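Long-range contacts in proline dehydrogenase (PDB 3HAZ), which probably oxidizes proline to glutamate in two steps, using an FAD-dependent proline dehydrogenase and an NAD-dependent aldehyde dehydrogenase within one chain: residues T372-V377 with R486-I491; F366-M371 with P494-H499. One frame throughout, in Å; residues are numbered along the deposited sequence.

How the contacts relate
Helix 369-384 of the proline dehydrogenase barrel serves both contacts, whose centres lie about 9 Å apart: contact 2 takes its first turn and the loop leading into it, contact 1 the turn that follows. The partners, 486-491 and 494-499, are close neighbours in the chain, two residues apart, beyond the barrel strands; 486-491 packs on a flank of this helix, and 494-499 on the loop entering it and on Met-371. The two contacts also touch directly. Arg-368 NH2 of contact 2 lies 2.8 Å from Ala-490 O of contact 1, a probable hydrogen bond, and Ile-491 CD1 packs 3.5 Å from Arg-368 CZ. Both meet the FAD adenine, through Thr-372 in contact 1 and Thr-367 in contact 2.

Contact 1 (T372-V377 with R486-I491); sequences TDLNYV and RPADAI. With FAD (flavin-adenine dinucleotide), chain C.
Leu-374 and Pro-487 form the centre of a helix-helix packing in which helix 369-384, on the outside of the proline dehydrogenase (beta/alpha)8 barrel, meets the short helix 487-491. The local axes approach to 9.5 Å and run roughly antiparallel, 142° between their directions. Apolar contacts carry the interface: Leu-374 CG lies 3.7 Å from Pro-487 CB, while its two methyls diverge, CD2 toward Ala-488 CB (4.2 Å) and CD1 toward Ile-491 CG1 (4.3 Å). Leu-26 of helix 18-28 touches Leu-374, Ala-488 and Ile-491, adding a third helix to this cluster.

The polar interactions turn to other partners. Asp-373 offers only its CB to Pro-487; its carboxylate forms salt bridges with Lys-344 and Lys-369, both FAD-binding residues, and is likely to temper their positive charge beside the diphosphate. Thr-372 faces the cofactor, with CG2 anti to the backbone N and OG1 beside it (chi1 -74°), which brings the hydroxyl to the adenine. A valine here would remove that hydroxyl and would probably leave the adenine N3A without this donor. The bond at stake is short: Thr-372 OG1 donates to FAD N3A at 2.7 Å.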
loop_
_atom_site.group_PDB
_atom_site.type_symbol
_atom_site.label_atom_id
_atom_site.label_comp_id
_atom_site.label_asym_id
_atom_site.label_seq_id
_atom_site.Cartn_x
_atom_site.Cartn_y
_atom_site.Cartn_z
ATOM N N THR A 372 33.355 -11.419 -8.474
ATOM C CA THR A 372 34.758 -11.088 -8.691
ATOM C C THR A 372 35.624 -11.932 -7.766
ATOM O O THR A 372 36.659 -12.462 -8.175
ATOM C CB THR A 372 35.045 -9.592 -8.463
ATOM O OG1 THR A 372 34.525 -8.842 -9.569
ATOM C CG2 THR A 372 36.549 -9.339 -8.348
ATOM N N ASP A 373 35.185 -12.057 -6.518
ATOM C CA ASP A 373 35.913 -12.840 -5.527
ATOM C C ASP A 373 35.981 -14.312 -5.926
ATOM O O ASP A 373 37.023 -14.944 -5.789
ATOM C CB ASP A 373 35.288 -12.683 -4.136
ATOM C CG ASP A 373 35.715 -11.401 -3.446
ATOM O OD1 ASP A 373 36.685 -10.756 -3.914
ATOM O OD2 ASP A 373 35.085 -11.035 -2.432
ATOM N N LEU A 374 34.868 -14.849 -6.425
ATOM C CA LEU A 374 34.835 -16.209 -6.944
ATOM C C LEU A 374 35.777 -16.393 -8.127
ATOM O O LEU A 374 36.526 -17.365 -8.190
ATOM C CB LEU A 374 33.421 -16.585 -7.399
ATOM C CG LEU A 374 32.441 -17.163 -6.380
ATOM C CD1 LEU A 374 31.173 -17.568 -7.096
ATOM C CD2 LEU A 374 33.051 -18.354 -5.657
ATOM N N ASN A 375 35.710 -15.477 -9.086
ATOM C CA ASN A 375 36.544 -15.605 -10.271
ATOM C C ASN A 375 38.028 -15.458 -9.940
ATOM O O ASN A 375 38.883 -16.084 -10.577
ATOM C CB ASN A 375 36.131 -14.611 -11.363
ATOM C CG ASN A 375 36.546 -15.073 -12.751
ATOM O OD1 ASN A 375 36.275 -16.204 -13.136
ATOM N ND2 ASN A 375 37.212 -14.202 -13.502
ATOM N N TYR A 376 38.336 -14.641 -8.936
ATOM C CA TYR A 376 39.729 -14.459 -8.527
ATOM C C TYR A 376 40.315 -15.770 -7.999
ATOM O O TYR A 376 41.416 -16.170 -8.382
ATOM C CB TYR A 376 39.859 -13.354 -7.478
ATOM C CG TYR A 376 41.294 -13.004 -7.128
ATOM C CD1 TYR A 376 41.904 -11.863 -7.655
ATOM C CD2 TYR A 376 42.041 -13.818 -6.272
ATOM C CE1 TYR A 376 43.225 -11.539 -7.333
ATOM C CE2 TYR A 376 43.355 -13.509 -5.952
ATOM C CZ TYR A 376 43.942 -12.368 -6.477
ATOM O OH TYR A 376 45.248 -12.066 -6.147
ATOM N N VAL A 377 39.580 -16.442 -7.120
ATOM C CA VAL A 377 40.063 -17.707 -6.572
ATOM C C VAL A 377 40.160 -18.764 -7.673
ATOM O O VAL A 377 41.129 -19.517 -7.737
ATOM C CB VAL A 377 39.203 -18.187 -5.390
ATOM C CG1 VAL A 377 39.481 -19.658 -5.071
ATOM C CG2 VAL A 377 39.462 -17.299 -4.174
ATOM N N ARG A 486 31.978 -16.922 2.691
ATOM C CA ARG A 486 32.456 -17.388 1.395
ATOM C C ARG A 486 31.639 -16.784 0.251
ATOM O O ARG A 486 30.419 -16.636 0.359
ATOM C CB ARG A 486 32.472 -18.915 1.328
ATOM C CG ARG A 486 33.826 -19.533 1.690
ATOM C CD ARG A 486 34.441 -18.888 2.929
ATOM N NE ARG A 486 35.328 -19.804 3.646
ATOM C CZ ARG A 486 35.674 -19.665 4.924
ATOM N NH1 ARG A 486 35.211 -18.644 5.631
ATOM N NH2 ARG A 486 36.482 -20.549 5.499
ATOM N N PRO A 487 32.323 -16.407 -0.840
ATOM C CA PRO A 487 31.681 -15.773 -1.997
ATOM C C PRO A 487 30.540 -16.614 -2.565
ATOM O O PRO A 487 29.483 -16.072 -2.890
ATOM C CB PRO A 487 32.830 -15.652 -3.004
ATOM C CG PRO A 487 34.059 -15.528 -2.135
ATOM C CD PRO A 487 33.794 -16.439 -0.968
ATOM N N ALA A 488 30.753 -17.919 -2.680
ATOM C CA ALA A 488 29.717 -18.821 -3.169
ATOM C C ALA A 488 28.443 -18.735 -2.327
ATOM O O ALA A 488 27.339 -18.887 -2.847
ATOM C CB ALA A 488 30.233 -20.258 -3.215
ATOM N N ASP A 489 28.595 -18.481 -1.031
ATOM C CA ASP A 489 27.438 -18.408 -0.143
ATOM C C ASP A 489 26.700 -17.084 -0.259
ATOM O O ASP A 489 25.559 -16.957 0.187
ATOM C CB ASP A 489 27.854 -18.664 1.304
ATOM C CG ASP A 489 28.282 -20.100 1.535
ATOM O OD1 ASP A 489 27.779 -20.988 0.810
ATOM O OD2 ASP A 489 29.119 -20.337 2.430
ATOM N N ALA A 490 27.356 -16.096 -0.860
ATOM C CA ALA A 490 26.731 -14.801 -1.090
ATOM C C ALA A 490 25.915 -14.845 -2.373
ATOM O O ALA A 490 24.871 -14.201 -2.479
ATOM C CB ALA A 490 27.792 -13.706 -1.166
ATOM N N ILE A 491 26.408 -15.609 -3.346
ATOM C CA ILE A 491 25.747 -15.763 -4.640
ATOM C C ILE A 491 24.633 -16.816 -4.591
ATOM O O ILE A 491 23.539 -16.596 -5.106
ATOM C CB ILE A 491 26.766 -16.151 -5.744
ATOM C CG1 ILE A 491 27.842 -15.069 -5.892
ATOM C CG2 ILE A 491 26.068 -16.385 -7.076
ATOM C CD1 ILE A 491 27.289 -13.679 -6.101
HETATM P PA FAD C . 38.605 -6.396 -2.085
HETATM O O1A FAD C . 37.870 -5.385 -1.032
HETATM O O2A FAD C . 38.484 -7.800 -1.695
HETATM O O5B FAD C . 37.914 -6.213 -3.545
HETATM C C5B FAD C . 37.808 -4.918 -4.063
HETATM C C4B FAD C . 37.417 -4.985 -5.546
HETATM O O4B FAD C . 36.377 -6.006 -6.009
HETATM C C3B FAD C . 37.564 -3.979 -6.517
HETATM O O3B FAD C . 38.785 -3.262 -6.574
HETATM C C2B FAD C . 36.943 -4.572 -7.756
HETATM O O2B FAD C . 37.826 -5.071 -8.743
HETATM C C1B FAD C . 35.924 -5.535 -7.261
HETATM N N9A FAD C . 34.566 -5.057 -7.074
HETATM C C8A FAD C . 34.104 -4.093 -6.183
HETATM N N7A FAD C . 32.746 -4.010 -6.329
HETATM C C5A FAD C . 32.365 -4.942 -7.323
HETATM C C6A FAD C . 31.031 -5.306 -7.914
HETATM N N6A FAD C . 29.814 -4.641 -7.466
HETATM N N1A FAD C . 30.947 -6.236 -8.841
HETATM C C2A FAD C . 32.106 -6.904 -9.285
HETATM N N3A FAD C . 33.388 -6.552 -8.718
HETATM C C4A FAD C . 33.472 -5.583 -7.751
HETATM N N1 FAD C . 44.109 -3.378 -10.888
HETATM C C2 FAD C . 44.040 -3.198 -12.248
HETATM O O2 FAD C . 42.813 -3.024 -12.850
HETATM N N3 FAD C . 45.247 -3.145 -13.024
HETATM C C4 FAD C . 46.463 -3.277 -12.416
HETATM O O4 FAD C . 47.637 -3.293 -13.181
HETATM C C4X FAD C . 46.538 -3.471 -10.993
HETATM N N5 FAD C . 47.862 -3.626 -10.314
HETATM C C5X FAD C . 47.915 -3.809 -8.910
HETATM C C6 FAD C . 49.218 -3.952 -8.244
HETATM C C7 FAD C . 49.268 -4.141 -6.843
HETATM C C7M FAD C . 50.622 -4.265 -6.162
HETATM C C8 FAD C . 48.018 -4.200 -6.050
HETATM C C8M FAD C . 48.042 -4.398 -4.525
HETATM C C9 FAD C . 46.775 -4.063 -6.691
HETATM C C9A FAD C . 46.713 -3.857 -8.150
HETATM N N10 FAD C . 45.421 -3.711 -8.825
HETATM C C10 FAD C . 45.377 -3.523 -10.257
HETATM C "C1'" FAD C . 44.122 -3.927 -8.112
HETATM C "C2'" FAD C . 43.449 -2.663 -7.516
HETATM O "O2'" FAD C . 44.386 -1.593 -7.456
HETATM C "C3'" FAD C . 42.849 -3.015 -6.145
HETATM O "O3'" FAD C . 43.878 -3.069 -5.163
HETATM C "C4'" FAD C . 42.077 -4.383 -6.147
HETATM O "O4'" FAD C . 41.185 -4.607 -7.183
HETATM C "C5'" FAD C . 41.446 -4.696 -4.764
HETATM O "O5'" FAD C . 41.240 -6.084 -4.553
HETATM P P FAD C . 41.327 -6.645 -2.995
HETATM O O1P FAD C . 41.189 -8.307 -2.995
HETATM O O2P FAD C . 42.579 -6.193 -2.377
HETATM O O3P FAD C . 40.145 -5.885 -2.162
#

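Contact 2 (F366-M371 with P494-H499); sequences FTRKAM and PQAAAH. With FAD (flavin-adenine dinucleotide), chain C; SO4 (sulfate ion), chain F.
The backbones of Arg-368 and His-499 come closest here, their CA atoms 5.2 Å apart, where the loop entering helix 369-384 meets the irregular chain after the 3-10 turn 494-496. Thr-367 OG1 sits between its backbone N and carbonyl carbon (chi1 46°) and accepts from His-499 N at 3.0 Å, nearly straight at 174°. A water spans the same gap, accepting from Thr-367 N and donating to Ala-497 O.

Arg-368 reaches along the opposing backbone, its CG and CD passing beside Ala-497 O, and bends at chi3. Its NH1 then donates to Ala-496 O at 2.9 Å, the oxygen lying somewhat out of the guanidinium plane. Along another edge, NE and NH2 both grip a sulfate ion, probably from the crystallisation liquor, the straighter bond being NH2 to O1 (172°); NH2 also binds Ala-490 O. Ala-370 N holds sulfate O4 at 2.7 Å, so the anion rests at the helix N-terminus, as anions often do. Deeper, Met-371 CE packs 4.0 Å from Ala-497 CB.

Thr-367 O accepts from FAD N6A at 3.0 Å, and Lys-369 NZ binds FAD O2A at 2.9 Å. The 494-499 chain packs behind 366-371, the piece of the proline dehydrogenase (beta/alpha)8 barrel that binds FAD's adenine and diphosphate.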
loop_
_atom_site.group_PDB
_atom_site.type_symbol
_atom_site.label_atom_id
_atom_site.label_comp_id
_atom_site.label_asym_id
_atom_site.label_seq_id
_atom_site.Cartn_x
_atom_site.Cartn_y
_atom_site.Cartn_z
ATOM N N PHE A 366 32.181 -8.429 -13.917
ATOM C CA PHE A 366 31.085 -8.886 -13.073
ATOM C C PHE A 366 30.476 -7.674 -12.368
ATOM O O PHE A 366 31.137 -6.643 -12.214
ATOM C CB PHE A 366 31.578 -9.933 -12.069
ATOM C CG PHE A 366 32.206 -11.146 -12.722
ATOM C CD1 PHE A 366 31.422 -12.073 -13.400
ATOM C CD2 PHE A 366 33.572 -11.349 -12.667
ATOM C CE1 PHE A 366 31.996 -13.184 -14.006
ATOM C CE2 PHE A 366 34.153 -12.449 -13.277
ATOM C CZ PHE A 366 33.365 -13.370 -13.947
ATOM N N THR A 367 29.217 -7.787 -11.958
ATOM C CA THR A 367 28.549 -6.672 -11.293
ATOM C C THR A 367 28.223 -6.963 -9.836
ATOM O O THR A 367 27.747 -6.084 -9.119
ATOM C CB THR A 367 27.273 -6.231 -12.034
ATOM O OG1 THR A 367 26.498 -7.381 -12.391
ATOM C CG2 THR A 367 27.631 -5.450 -13.295
ATOM N N ARG A 368 28.457 -8.199 -9.403
ATOM C CA ARG A 368 28.413 -8.501 -7.976
ATOM C C ARG A 368 29.821 -8.789 -7.465
ATOM O O ARG A 368 30.567 -9.554 -8.073
ATOM C CB ARG A 368 27.474 -9.674 -7.675
ATOM C CG ARG A 368 25.998 -9.299 -7.742
ATOM C CD ARG A 368 25.110 -10.409 -7.199
ATOM N NE ARG A 368 25.342 -10.655 -5.778
ATOM C CZ ARG A 368 24.669 -11.547 -5.056
ATOM N NH1 ARG A 368 23.716 -12.276 -5.623
ATOM N NH2 ARG A 368 24.949 -11.710 -3.769
ATOM N N LYS A 369 30.167 -8.178 -6.340
ATOM C CA LYS A 369 31.513 -8.265 -5.789
ATOM C C LYS A 369 31.914 -9.716 -5.516
ATOM O O LYS A 369 33.064 -10.114 -5.758
ATOM C CB LYS A 369 31.609 -7.413 -4.517
ATOM C CG LYS A 369 33.025 -6.964 -4.132
ATOM C CD LYS A 369 33.741 -8.025 -3.311
ATOM C CE LYS A 369 35.040 -7.492 -2.726
ATOM N NZ LYS A 369 35.655 -8.460 -1.778
ATOM N N ALA A 370 30.960 -10.507 -5.030
ATOM C CA ALA A 370 31.201 -11.917 -4.733
ATOM C C ALA A 370 31.582 -12.713 -5.978
ATOM O O ALA A 370 32.299 -13.705 -5.882
ATOM C CB ALA A 370 29.982 -12.546 -4.061
ATOM N N MET A 371 31.086 -12.290 -7.140
ATOM C CA MET A 371 31.451 -12.939 -8.397
ATOM C C MET A 371 32.907 -12.636 -8.764
ATOM O O MET A 371 33.618 -13.489 -9.304
ATOM C CB MET A 371 30.505 -12.526 -9.534
ATOM C CG MET A 371 29.143 -13.227 -9.516
ATOM S SD MET A 371 29.267 -15.019 -9.756
ATOM C CE MET A 371 29.693 -15.164 -11.495
ATOM N N PRO A 494 23.273 -19.473 -9.566
ATOM C CA PRO A 494 23.777 -18.941 -10.835
ATOM C C PRO A 494 22.981 -17.740 -11.342
ATOM O O PRO A 494 23.575 -16.721 -11.704
ATOM C CB PRO A 494 23.614 -20.126 -11.790
ATOM C CG PRO A 494 23.793 -21.317 -10.920
ATOM C CD PRO A 494 23.232 -20.947 -9.565
ATOM N N GLN A 495 21.657 -17.858 -11.360
ATOM C CA GLN A 495 20.802 -16.794 -11.887
ATOM C C GLN A 495 20.885 -15.518 -11.048
ATOM O O GLN A 495 20.413 -14.457 -11.467
ATOM C CB GLN A 495 19.345 -17.266 -12.002
ATOM C CG GLN A 495 18.540 -17.160 -10.716
ATOM C CD GLN A 495 17.169 -17.814 -10.824
ATOM O OE1 GLN A 495 16.873 -18.511 -11.796
ATOM N NE2 GLN A 495 16.328 -17.596 -9.816
ATOM N N ALA A 496 21.488 -15.624 -9.866
ATOM C CA ALA A 496 21.681 -14.466 -8.996
ATOM C C ALA A 496 23.052 -13.813 -9.211
ATOM O O ALA A 496 23.459 -12.937 -8.448
ATOM C CB ALA A 496 21.509 -14.867 -7.536
ATOM N N ALA A 497 23.758 -14.238 -10.251
ATOM C CA ALA A 497 25.127 -13.780 -10.475
ATOM C C ALA A 497 25.206 -12.268 -10.708
ATOM O O ALA A 497 25.971 -11.568 -10.040
ATOM C CB ALA A 497 25.758 -14.547 -11.631
ATOM N N ALA A 498 24.411 -11.769 -11.649
ATOM C CA ALA A 498 24.380 -10.345 -11.968
ATOM C C ALA A 498 23.770 -9.530 -10.832
ATOM O O ALA A 498 22.925 -10.024 -10.095
ATOM C CB ALA A 498 23.601 -10.117 -13.253
ATOM N N HIS A 499 24.200 -8.279 -10.687
ATOM C CA HIS A 499 23.620 -7.409 -9.671
ATOM C C HIS A 499 22.208 -7.011 -10.082
ATOM O O HIS A 499 22.003 -6.523 -11.196
ATOM C CB HIS A 499 24.461 -6.157 -9.460
ATOM C CG HIS A 499 24.136 -5.425 -8.197
ATOM N ND1 HIS A 499 22.942 -4.766 -8.007
ATOM C CD2 HIS A 499 24.847 -5.254 -7.057
ATOM C CE1 HIS A 499 22.930 -4.218 -6.805
ATOM N NE2 HIS A 499 24.075 -4.499 -6.209
HETATM P PA FAD C . 38.605 -6.396 -2.085
HETATM O O1A FAD C . 37.870 -5.385 -1.032
HETATM O O2A FAD C . 38.484 -7.800 -1.695
HETATM O O5B FAD C . 37.914 -6.213 -3.545
HETATM C C5B FAD C . 37.808 -4.918 -4.063
HETATM C C4B FAD C . 37.417 -4.985 -5.546
HETATM O O4B FAD C . 36.377 -6.006 -6.009
HETATM C C3B FAD C . 37.564 -3.979 -6.517
HETATM O O3B FAD C . 38.785 -3.262 -6.574
HETATM C C2B FAD C . 36.943 -4.572 -7.756
HETATM O O2B FAD C . 37.826 -5.071 -8.743
HETATM C C1B FAD C . 35.924 -5.535 -7.261
HETATM N N9A FAD C . 34.566 -5.057 -7.074
HETATM C C8A FAD C . 34.104 -4.093 -6.183
HETATM N N7A FAD C . 32.746 -4.010 -6.329
HETATM C C5A FAD C . 32.365 -4.942 -7.323
HETATM C C6A FAD C . 31.031 -5.306 -7.914
HETATM N N6A FAD C . 29.814 -4.641 -7.466
HETATM N N1A FAD C . 30.947 -6.236 -8.841
HETATM C C2A FAD C . 32.106 -6.904 -9.285
HETATM N N3A FAD C . 33.388 -6.552 -8.718
HETATM C C4A FAD C . 33.472 -5.583 -7.751
HETATM N N1 FAD C . 44.109 -3.378 -10.888
HETATM C C2 FAD C . 44.040 -3.198 -12.248
HETATM O O2 FAD C . 42.813 -3.024 -12.850
HETATM N N3 FAD C . 45.247 -3.145 -13.024
HETATM C C4 FAD C . 46.463 -3.277 -12.416
HETATM O O4 FAD C . 47.637 -3.293 -13.181
HETATM C C4X FAD C . 46.538 -3.471 -10.993
HETATM N N5 FAD C . 47.862 -3.626 -10.314
HETATM C C5X FAD C . 47.915 -3.809 -8.910
HETATM C C6 FAD C . 49.218 -3.952 -8.244
HETATM C C7 FAD C . 49.268 -4.141 -6.843
HETATM C C7M FAD C . 50.622 -4.265 -6.162
HETATM C C8 FAD C . 48.018 -4.200 -6.050
HETATM C C8M FAD C . 48.042 -4.398 -4.525
HETATM C C9 FAD C . 46.775 -4.063 -6.691
HETATM C C9A FAD C . 46.713 -3.857 -8.150
HETATM N N10 FAD C . 45.421 -3.711 -8.825
HETATM C C10 FAD C . 45.377 -3.523 -10.257
HETATM C "C1'" FAD C . 44.122 -3.927 -8.112
HETATM C "C2'" FAD C . 43.449 -2.663 -7.516
HETATM O "O2'" FAD C . 44.386 -1.593 -7.456
HETATM C "C3'" FAD C . 42.849 -3.015 -6.145
HETATM O "O3'" FAD C . 43.878 -3.069 -5.163
HETATM C "C4'" FAD C . 42.077 -4.383 -6.147
HETATM O "O4'" FAD C . 41.185 -4.607 -7.183
HETATM C "C5'" FAD C . 41.446 -4.696 -4.764
HETATM O "O5'" FAD C . 41.240 -6.084 -4.553
HETATM P P FAD C . 41.327 -6.645 -2.995
HETATM O O1P FAD C . 41.189 -8.307 -2.995
HETATM O O2P FAD C . 42.579 -6.193 -2.377
HETATM O O3P FAD C . 40.145 -5.885 -2.162
HETATM S S SO4 F . 27.563 -9.058 -3.051
HETATM O O1 SO4 F . 26.882 -10.128 -2.322
HETATM O O2 SO4 F . 26.661 -8.453 -4.032
HETATM O O3 SO4 F . 27.988 -8.043 -2.093
HETATM O O4 SO4 F . 28.716 -9.625 -3.738
HETATM O O HOH W 1 28.163 -10.601 -11.779
HETATM O O HOH W 2 23.568 -6.569 -13.957
#